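Local structure of hellethionin-D (Helleborus purpurascens, 3SZS) at residues A9-Y13 and L29-H34. The protein belongs to the plant thionins, small secreted defence proteins that are toxic to animal cells and seem to act at the cell membrane. Numbering follows the deposited sequence.
Sequences ARNCY and LCDCIH
Cys12 and Cys30 join helix 7-18 to the turn that follows helix 23-29 through a disulfide, SG to SG 2.0 Å, twisted to a chi3 of -74°. Cys12 carries its sulfur anti to the backbone N (chi1 180°), pointing off the helix toward Cys30. Beside this bridge Ala9 brings its CB to 3.3 Å from Cys30 O; its short side chain suits the close approach of turn and helix. Tyr13 stretches its ring along strand 32-34. There its OH meets His34 NE2 at 2.6 Å, a short hydrogen bond whose proton may sit on either partner: the phenol is long enough to carry a polar end from the helix to the strand, where an imidazole nitrogen can pair with it. The hydroxyl lies in the imidazole plane, at its edge, while the ring planes, at 55°, do not stack. Cys32 SG, in a disulfide with Cys4 of strand 2-4, sits against the helix, 3.7 Å from Ala9 O and 4.0 Å from Tyr13 CB, oblique to the tyrosine ring. The Tyr13 side chain also touches Gln23 and Cys26 of helix 23-29. Disulfides thus tie helix, turn and strands around a buried tyrosine in the compact fold of a four-disulfide plant thionin.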
ATOM      1  N   ALA A   9      -0.167  -3.024  -8.081  1.00 67.36           N
ATOM      2  CA  ALA A   9       0.404  -2.783  -6.738  1.00 59.94           C
ATOM      3  C   ALA A   9      -0.671  -2.533  -5.666  1.00 56.16           C
ATOM      4  O   ALA A   9      -0.473  -2.867  -4.497  1.00 49.84           O
ATOM      5  CB  ALA A   9       1.394  -1.624  -6.774  1.00 61.69           C
ATOM      6  N   ARG A  10      -1.791  -1.925  -6.061  1.00 61.02           N
ATOM      7  CA  ARG A  10      -2.927  -1.705  -5.149  1.00 59.22           C
ATOM      8  C   ARG A  10      -3.555  -3.017  -4.682  1.00 54.31           C
ATOM      9  O   ARG A  10      -3.826  -3.188  -3.499  1.00 50.39           O
ATOM     10  CB  ARG A  10      -3.993  -0.810  -5.811  1.00 67.02           C
ATOM     11  CG  ARG A  10      -5.385  -0.802  -5.133  1.00 67.44           C
ATOM     12  CD  ARG A  10      -5.338  -0.500  -3.626  1.00 61.92           C
ATOM     13  NE  ARG A  10      -4.740   0.800  -3.335  1.00 63.85           N
ATOM     14  CZ  ARG A  10      -4.272   1.180  -2.146  1.00 58.77           C
ATOM     15  NH1 ARG A  10      -4.299   0.359  -1.097  1.00 54.24           N
ATOM     16  NH2 ARG A  10      -3.755   2.393  -2.011  1.00 61.08           N
ATOM     17  N   ASN A  11      -3.801  -3.932  -5.611  1.00 56.02           N
ATOM     18  CA  ASN A  11      -4.326  -5.248  -5.258  1.00 52.15           C
ATOM     19  C   ASN A  11      -3.336  -6.019  -4.429  1.00 45.69           C
ATOM     20  O   ASN A  11      -3.710  -6.709  -3.484  1.00 40.96           O
ATOM     21  CB  ASN A  11      -4.677  -6.041  -6.507  1.00 57.01           C
ATOM     22  CG  ASN A  11      -5.977  -5.602  -7.100  1.00 63.88           C
ATOM     23  OD1 ASN A  11      -7.039  -6.056  -6.668  1.00 65.94           O
ATOM     24  ND2 ASN A  11      -5.918  -4.714  -8.094  1.00 72.09           N
ATOM     25  N   CYS A  12      -2.064  -5.890  -4.790  1.00 45.50           N
ATOM     26  CA  CYS A  12      -1.002  -6.453  -3.996  1.00 40.67           C
ATOM     27  C   CYS A  12      -1.182  -6.008  -2.537  1.00 35.39           C
ATOM     28  O   CYS A  12      -1.217  -6.842  -1.642  1.00 31.65           O
ATOM     29  CB  CYS A  12       0.370  -6.051  -4.568  1.00 42.41           C
ATOM     30  SG  CYS A  12       1.805  -6.694  -3.646  1.00 40.44           S
ATOM     31  N   TYR A  13      -1.341  -4.698  -2.320  1.00 36.55           N
ATOM     32  CA  TYR A  13      -1.404  -4.127  -0.971  1.00 33.45           C
ATOM     33  C   TYR A  13      -2.605  -4.618  -0.171  1.00 32.01           C
ATOM     34  O   TYR A  13      -2.455  -5.042   0.981  1.00 28.14           O
ATOM     35  CB  TYR A  13      -1.426  -2.590  -1.004  1.00 37.13           C
ATOM     36  CG  TYR A  13      -1.441  -1.974   0.381  1.00 34.87           C
ATOM     37  CD1 TYR A  13      -0.250  -1.651   1.030  1.00 32.66           C
ATOM     38  CD2 TYR A  13      -2.644  -1.735   1.056  1.00 36.41           C
ATOM     39  CE1 TYR A  13      -0.248  -1.101   2.316  1.00 32.00           C
ATOM     40  CE2 TYR A  13      -2.655  -1.180   2.346  1.00 36.64           C
ATOM     41  CZ  TYR A  13      -1.448  -0.872   2.974  1.00 34.21           C
ATOM     42  OH  TYR A  13      -1.424  -0.326   4.254  1.00 34.03           O
ATOM     43  N   LEU A  29       6.550  -4.912   0.192  1.00 27.01           N
ATOM     44  CA  LEU A  29       6.295  -6.010  -0.753  1.00 29.73           C
ATOM     45  C   LEU A  29       5.603  -5.524  -2.024  1.00 33.91           C
ATOM     46  O   LEU A  29       5.875  -6.033  -3.122  1.00 38.52           O
ATOM     47  CB  LEU A  29       5.485  -7.130  -0.080  1.00 27.28           C
ATOM     48  CG  LEU A  29       6.196  -7.775   1.122  1.00 26.00           C
ATOM     49  CD1 LEU A  29       5.340  -8.854   1.770  1.00 25.62           C
ATOM     50  CD2 LEU A  29       7.547  -8.341   0.725  1.00 30.68           C
ATOM     51  N   CYS A  30       4.726  -4.532  -1.887  1.00 34.30           N
ATOM     52  CA  CYS A  30       3.903  -4.075  -3.015  1.00 38.93           C
ATOM     53  C   CYS A  30       4.354  -2.752  -3.627  1.00 43.15           C
ATOM     54  O   CYS A  30       3.653  -2.187  -4.474  1.00 48.65           O
ATOM     55  CB  CYS A  30       2.443  -3.986  -2.550  1.00 37.97           C
ATOM     56  SG  CYS A  30       1.825  -5.577  -1.933  1.00 32.71           S
ATOM     57  N   ASP A  31       5.536  -2.278  -3.237  1.00 42.52           N
ATOM     58  CA  ASP A  31       6.015  -0.958  -3.647  1.00 46.15           C
ATOM     59  C   ASP A  31       4.919   0.107  -3.371  1.00 47.15           C
ATOM     60  O   ASP A  31       4.430   0.763  -4.286  1.00 51.69           O
ATOM     61  CB  ASP A  31       6.437  -0.973  -5.137  1.00 53.23           C
ATOM     62  CG  ASP A  31       7.849  -1.559  -5.380  1.00 54.75           C
ATOM     63  OD1 ASP A  31       8.587  -1.844  -4.416  1.00 53.32           O
ATOM     64  OD2 ASP A  31       8.232  -1.708  -6.565  1.00 63.60           O
ATOM     65  N   CYS A  32       4.496   0.229  -2.108  1.00 42.59           N
ATOM     66  CA  CYS A  32       3.544   1.291  -1.703  1.00 44.65           C
ATOM     67  C   CYS A  32       4.067   2.077  -0.502  1.00 41.38           C
ATOM     68  O   CYS A  32       5.034   1.665   0.151  1.00 37.50           O
ATOM     69  CB  CYS A  32       2.155   0.723  -1.370  1.00 44.04           C
ATOM     70  SG  CYS A  32       1.415  -0.293  -2.671  1.00 50.10           S
ATOM     71  N   ILE A  33       3.406   3.202  -0.215  1.00 43.82           N
ATOM     72  CA  ILE A  33       3.818   4.122   0.851  1.00 42.21           C
ATOM     73  C   ILE A  33       2.632   4.557   1.712  1.00 43.31           C
ATOM     74  O   ILE A  33       1.477   4.351   1.340  1.00 45.64           O
ATOM     75  CB  ILE A  33       4.532   5.384   0.279  1.00 46.43           C
ATOM     76  CG1 ILE A  33       3.608   6.184  -0.662  1.00 53.54           C
ATOM     77  CG2 ILE A  33       5.808   4.977  -0.445  1.00 46.03           C
ATOM     78  CD1 ILE A  33       4.246   7.447  -1.240  1.00 59.38           C
ATOM     79  N   HIS A  34       2.933   5.164   2.859  1.00 41.91           N
ATOM     80  CA  HIS A  34       1.910   5.630   3.791  1.00 44.19           C
ATOM     81  C   HIS A  34       2.112   7.083   4.143  1.00 48.63           C
ATOM     82  O   HIS A  34       3.215   7.483   4.530  1.00 46.35           O
ATOM     83  CB  HIS A  34       1.913   4.795   5.066  1.00 39.94           C
ATOM     84  CG  HIS A  34       1.442   3.397   4.851  1.00 36.78           C
ATOM     85  ND1 HIS A  34       2.304   2.358   4.572  1.00 32.19           N
ATOM     86  CD2 HIS A  34       0.193   2.872   4.827  1.00 38.18           C
ATOM     87  CE1 HIS A  34       1.603   1.251   4.392  1.00 31.78           C
ATOM     88  NE2 HIS A  34       0.321   1.536   4.544  1.00 33.94           N
TER